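Local coordinates for protein putative cytidylyltransferase (PDB 5XF2) that probably transfers the adenylyl group of ATP to D-glycero-beta-D-manno-heptose 1-phosphate, giving ADP-heptose and diphosphate, at residues 50-55 with 153-158. Numbering follows the deposited sequence.
Sequences RGHVSY and IPFEHD
Phe155 lays its ring against the first turns of helix 50-60, between Tyr55 and His52, and is a worked example of how one aromatic side chain can join a loop to a helix. With CG anti to the backbone N (chi1 167°), the far end of the ring reaches the helix. Its CE1 lies 3.5 Å from Gly51 O, which sits at the ring edge, while its CD1 meets Tyr55 CB at 3.5 Å. Tyr55 and Phe155 form an offset edge-to-face pair, the edge of Phe155 turned to the Tyr55 face with planes at 71°. On the His52 side the rings are nearly parallel but slid apart, so that Phe155 CZ and His52 CD2 touch at 3.6 Å with little overlap. Beside this cluster, Ile153 CG1 abuts the Tyr55 ring edge, 3.6 Å from Tyr55 CE1.

The backbones come closest at Gly51 and Glu156, where the Gly51 CA-H points at Glu156 O, CA to O 3.6 Å. No hydrogen bond spans the two segments. Outward, the packing gives way to solvent at Pro154 and Glu156, whereas the Arg50 guanidinium forms salt bridges with Glu91 and Asp92 of the second subunit. Residues 49-52 fit the HIGH-type motif of nucleotidyltransferases, and His52 NE2 hydrogen-bonds a sulfonate oxygen of a buffer molecule probably from the crystallisation liquor, consistent with a nucleotide pocket. The loop thus runs from strand 149-153, outermost within this chain, across helix 50-60 to helix 160-171, while Tyr55 and Ile153 rest on Val127 of strand 125-129 and Tyr55 OH hydrogen-bonds Thr41 in strand 38-43.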
ATOM      1  N   ARG B  50       2.032   4.115  -7.750  1.00 11.22           N
ATOM      2  CA  ARG B  50       2.278   2.824  -8.360  1.00 11.22           C
ATOM      3  C   ARG B  50       3.756   2.563  -8.611  1.00 13.75           C
ATOM      4  O   ARG B  50       4.201   1.425  -8.541  1.00 14.34           O
ATOM      5  CB  ARG B  50       1.515   2.715  -9.673  1.00 11.22           C
ATOM      6  CG  ARG B  50       1.582   1.348 -10.276  1.00 11.22           C
ATOM      7  CD  ARG B  50       0.843   1.346 -11.555  1.00 23.12           C
ATOM      8  NE  ARG B  50       0.662  -0.010 -12.037  1.00 22.63           N
ATOM      9  CZ  ARG B  50      -0.241  -0.354 -12.946  1.00 29.02           C
ATOM     10  NH1 ARG B  50      -1.042   0.576 -13.465  1.00 35.63           N
ATOM     11  NH2 ARG B  50      -0.344  -1.623 -13.327  1.00 33.14           N
ATOM     12  N   GLY B  51       4.515   3.614  -8.885  1.00 10.37           N
ATOM     13  CA  GLY B  51       5.940   3.460  -9.082  1.00 10.93           C
ATOM     14  C   GLY B  51       6.614   2.968  -7.805  1.00  9.97           C
ATOM     15  O   GLY B  51       7.504   2.116  -7.867  1.00  9.97           O
ATOM     16  N   HIS B  52       6.195   3.501  -6.653  1.00 10.83           N
ATOM     17  CA  HIS B  52       6.717   3.068  -5.357  1.00 10.83           C
ATOM     18  C   HIS B  52       6.513   1.585  -5.149  1.00 10.83           C
ATOM     19  O   HIS B  52       7.460   0.868  -4.811  1.00 12.59           O
ATOM     20  CB  HIS B  52       6.052   3.802  -4.195  1.00 10.83           C
ATOM     21  CG  HIS B  52       6.512   5.218  -4.022  1.00 10.94           C
ATOM     22  ND1 HIS B  52       5.646   6.256  -3.745  1.00 11.95           N
ATOM     23  CD2 HIS B  52       7.744   5.773  -4.093  1.00 11.15           C
ATOM     24  CE1 HIS B  52       6.326   7.378  -3.624  1.00 13.08           C
ATOM     25  NE2 HIS B  52       7.602   7.113  -3.830  1.00 16.39           N
ATOM     26  N   VAL B  53       5.278   1.120  -5.346  1.00  8.73           N
ATOM     27  CA  VAL B  53       4.981  -0.260  -5.009  1.00  9.50           C
ATOM     28  C   VAL B  53       5.597  -1.170  -6.043  1.00  9.89           C
ATOM     29  O   VAL B  53       6.010  -2.278  -5.717  1.00 18.73           O
ATOM     30  CB  VAL B  53       3.453  -0.538  -4.888  1.00 11.40           C
ATOM     31  CG1 VAL B  53       2.846   0.354  -3.795  1.00  9.00           C
ATOM     32  CG2 VAL B  53       2.739  -0.348  -6.224  1.00 13.04           C
ATOM     33  N   SER B  54       5.707  -0.714  -7.280  1.00  8.83           N
ATOM     34  CA  SER B  54       6.386  -1.543  -8.270  1.00  8.83           C
ATOM     35  C   SER B  54       7.842  -1.695  -7.900  1.00 10.99           C
ATOM     36  O   SER B  54       8.412  -2.798  -7.990  1.00 15.02           O
ATOM     37  CB  SER B  54       6.265  -0.961  -9.676  1.00  8.83           C
ATOM     38  OG  SER B  54       4.935  -1.110 -10.128  1.00 19.72           O
ATOM     39  N   TYR B  55       8.436  -0.583  -7.476  1.00  8.57           N
ATOM     40  CA  TYR B  55       9.836  -0.560  -7.075  1.00 11.36           C
ATOM     41  C   TYR B  55      10.074  -1.462  -5.844  1.00 12.88           C
ATOM     42  O   TYR B  55      11.001  -2.252  -5.829  1.00  9.61           O
ATOM     43  CB  TYR B  55      10.270   0.871  -6.756  1.00 10.19           C
ATOM     44  CG  TYR B  55      11.579   0.941  -6.023  1.00 11.77           C
ATOM     45  CD1 TYR B  55      12.765   0.665  -6.689  1.00 12.02           C
ATOM     46  CD2 TYR B  55      11.643   1.243  -4.664  1.00 14.69           C
ATOM     47  CE1 TYR B  55      13.980   0.720  -6.041  1.00 10.43           C
ATOM     48  CE2 TYR B  55      12.862   1.289  -3.993  1.00  8.57           C
ATOM     49  CZ  TYR B  55      14.026   1.028  -4.694  1.00  8.57           C
ATOM     50  OH  TYR B  55      15.255   1.055  -4.070  1.00 14.29           O
ATOM     51  N   ILE B 153      18.163   0.053  -9.320  1.00  7.84           N
ATOM     52  CA  ILE B 153      17.208  -0.589 -10.211  1.00  8.38           C
ATOM     53  C   ILE B 153      16.230   0.477 -10.644  1.00 10.40           C
ATOM     54  O   ILE B 153      16.010   1.438  -9.900  1.00 10.75           O
ATOM     55  CB  ILE B 153      16.500  -1.804  -9.585  1.00  9.47           C
ATOM     56  CG1 ILE B 153      15.633  -1.401  -8.405  1.00  8.17           C
ATOM     57  CG2 ILE B 153      17.507  -2.881  -9.227  1.00  8.32           C
ATOM     58  CD1 ILE B 153      14.982  -2.623  -7.760  1.00  7.84           C
ATOM     59  N   PRO B 154      15.752   0.388 -11.898  1.00  9.43           N
ATOM     60  CA  PRO B 154      14.905   1.488 -12.371  1.00 12.81           C
ATOM     61  C   PRO B 154      13.622   1.691 -11.531  1.00 10.34           C
ATOM     62  O   PRO B 154      12.967   0.752 -11.081  1.00 16.75           O
ATOM     63  CB  PRO B 154      14.606   1.103 -13.838  1.00  9.43           C
ATOM     64  CG  PRO B 154      14.817  -0.371 -13.939  1.00  9.43           C
ATOM     65  CD  PRO B 154      15.610  -0.835 -12.718  1.00  9.43           C
ATOM     66  N   PHE B 155      13.369   2.962 -11.234  1.00 15.75           N
ATOM     67  CA  PHE B 155      12.224   3.438 -10.474  1.00 14.26           C
ATOM     68  C   PHE B 155      11.435   4.468 -11.276  1.00 18.00           C
ATOM     69  O   PHE B 155      11.997   5.470 -11.716  1.00 22.96           O
ATOM     70  CB  PHE B 155      12.692   4.038  -9.157  1.00 14.26           C
ATOM     71  CG  PHE B 155      11.647   4.824  -8.443  1.00 15.07           C
ATOM     72  CD1 PHE B 155      10.525   4.200  -7.948  1.00 15.80           C
ATOM     73  CD2 PHE B 155      11.794   6.179  -8.247  1.00 15.31           C
ATOM     74  CE1 PHE B 155       9.558   4.912  -7.289  1.00 20.91           C
ATOM     75  CE2 PHE B 155      10.833   6.897  -7.573  1.00 15.32           C
ATOM     76  CZ  PHE B 155       9.709   6.260  -7.090  1.00 18.33           C
ATOM     77  N   GLU B 156      10.140   4.243 -11.465  1.00 26.11           N
ATOM     78  CA  GLU B 156       9.325   5.184 -12.231  1.00 30.34           C
ATOM     79  C   GLU B 156       8.742   6.317 -11.385  1.00 34.40           C
ATOM     80  O   GLU B 156       7.893   6.080 -10.524  1.00 31.21           O
ATOM     81  CB  GLU B 156       8.199   4.445 -12.959  1.00 30.58           C
ATOM     82  CG  GLU B 156       7.347   5.333 -13.849  1.00 54.77           C
ATOM     83  CD  GLU B 156       6.354   4.542 -14.681  1.00 67.26           C
ATOM     84  OE1 GLU B 156       6.085   3.374 -14.335  1.00 72.35           O
ATOM     85  OE2 GLU B 156       5.843   5.093 -15.678  1.00 55.42           O
ATOM     86  N   HIS B 157       9.187   7.540 -11.649  1.00 36.80           N
ATOM     87  CA  HIS B 157       8.693   8.709 -10.929  1.00 42.13           C
ATOM     88  C   HIS B 157       7.441   9.244 -11.618  1.00 39.87           C
ATOM     89  O   HIS B 157       7.285   9.106 -12.832  1.00 33.80           O
ATOM     90  CB  HIS B 157       9.769   9.797 -10.867  1.00 41.44           C
ATOM     91  CG  HIS B 157      10.220  10.278 -12.211  1.00 64.05           C
ATOM     92  ND1 HIS B 157      11.050   9.539 -13.027  1.00 63.17           N
ATOM     93  CD2 HIS B 157       9.952  11.423 -12.883  1.00 69.18           C
ATOM     94  CE1 HIS B 157      11.277  10.211 -14.141  1.00 62.72           C
ATOM     95  NE2 HIS B 157      10.622  11.357 -14.080  1.00 65.42           N
ATOM     96  N   ASP B 158       6.551   9.853 -10.842  1.00 32.03           N
ATOM     97  CA  ASP B 158       5.311  10.398 -11.383  1.00 43.01           C
ATOM     98  C   ASP B 158       5.647  11.829 -11.834  1.00 42.56           C
ATOM     99  O   ASP B 158       6.556  12.449 -11.283  1.00 42.18           O
ATOM    100  CB  ASP B 158       4.215  10.414 -10.321  1.00 34.65           C
ATOM    101  CG  ASP B 158       4.670  11.050  -9.022  1.00 37.90           C
ATOM    102  OD1 ASP B 158       5.882  11.310  -8.878  1.00 42.91           O
ATOM    103  OD2 ASP B 158       3.814  11.290  -8.145  1.00 31.58           O
TER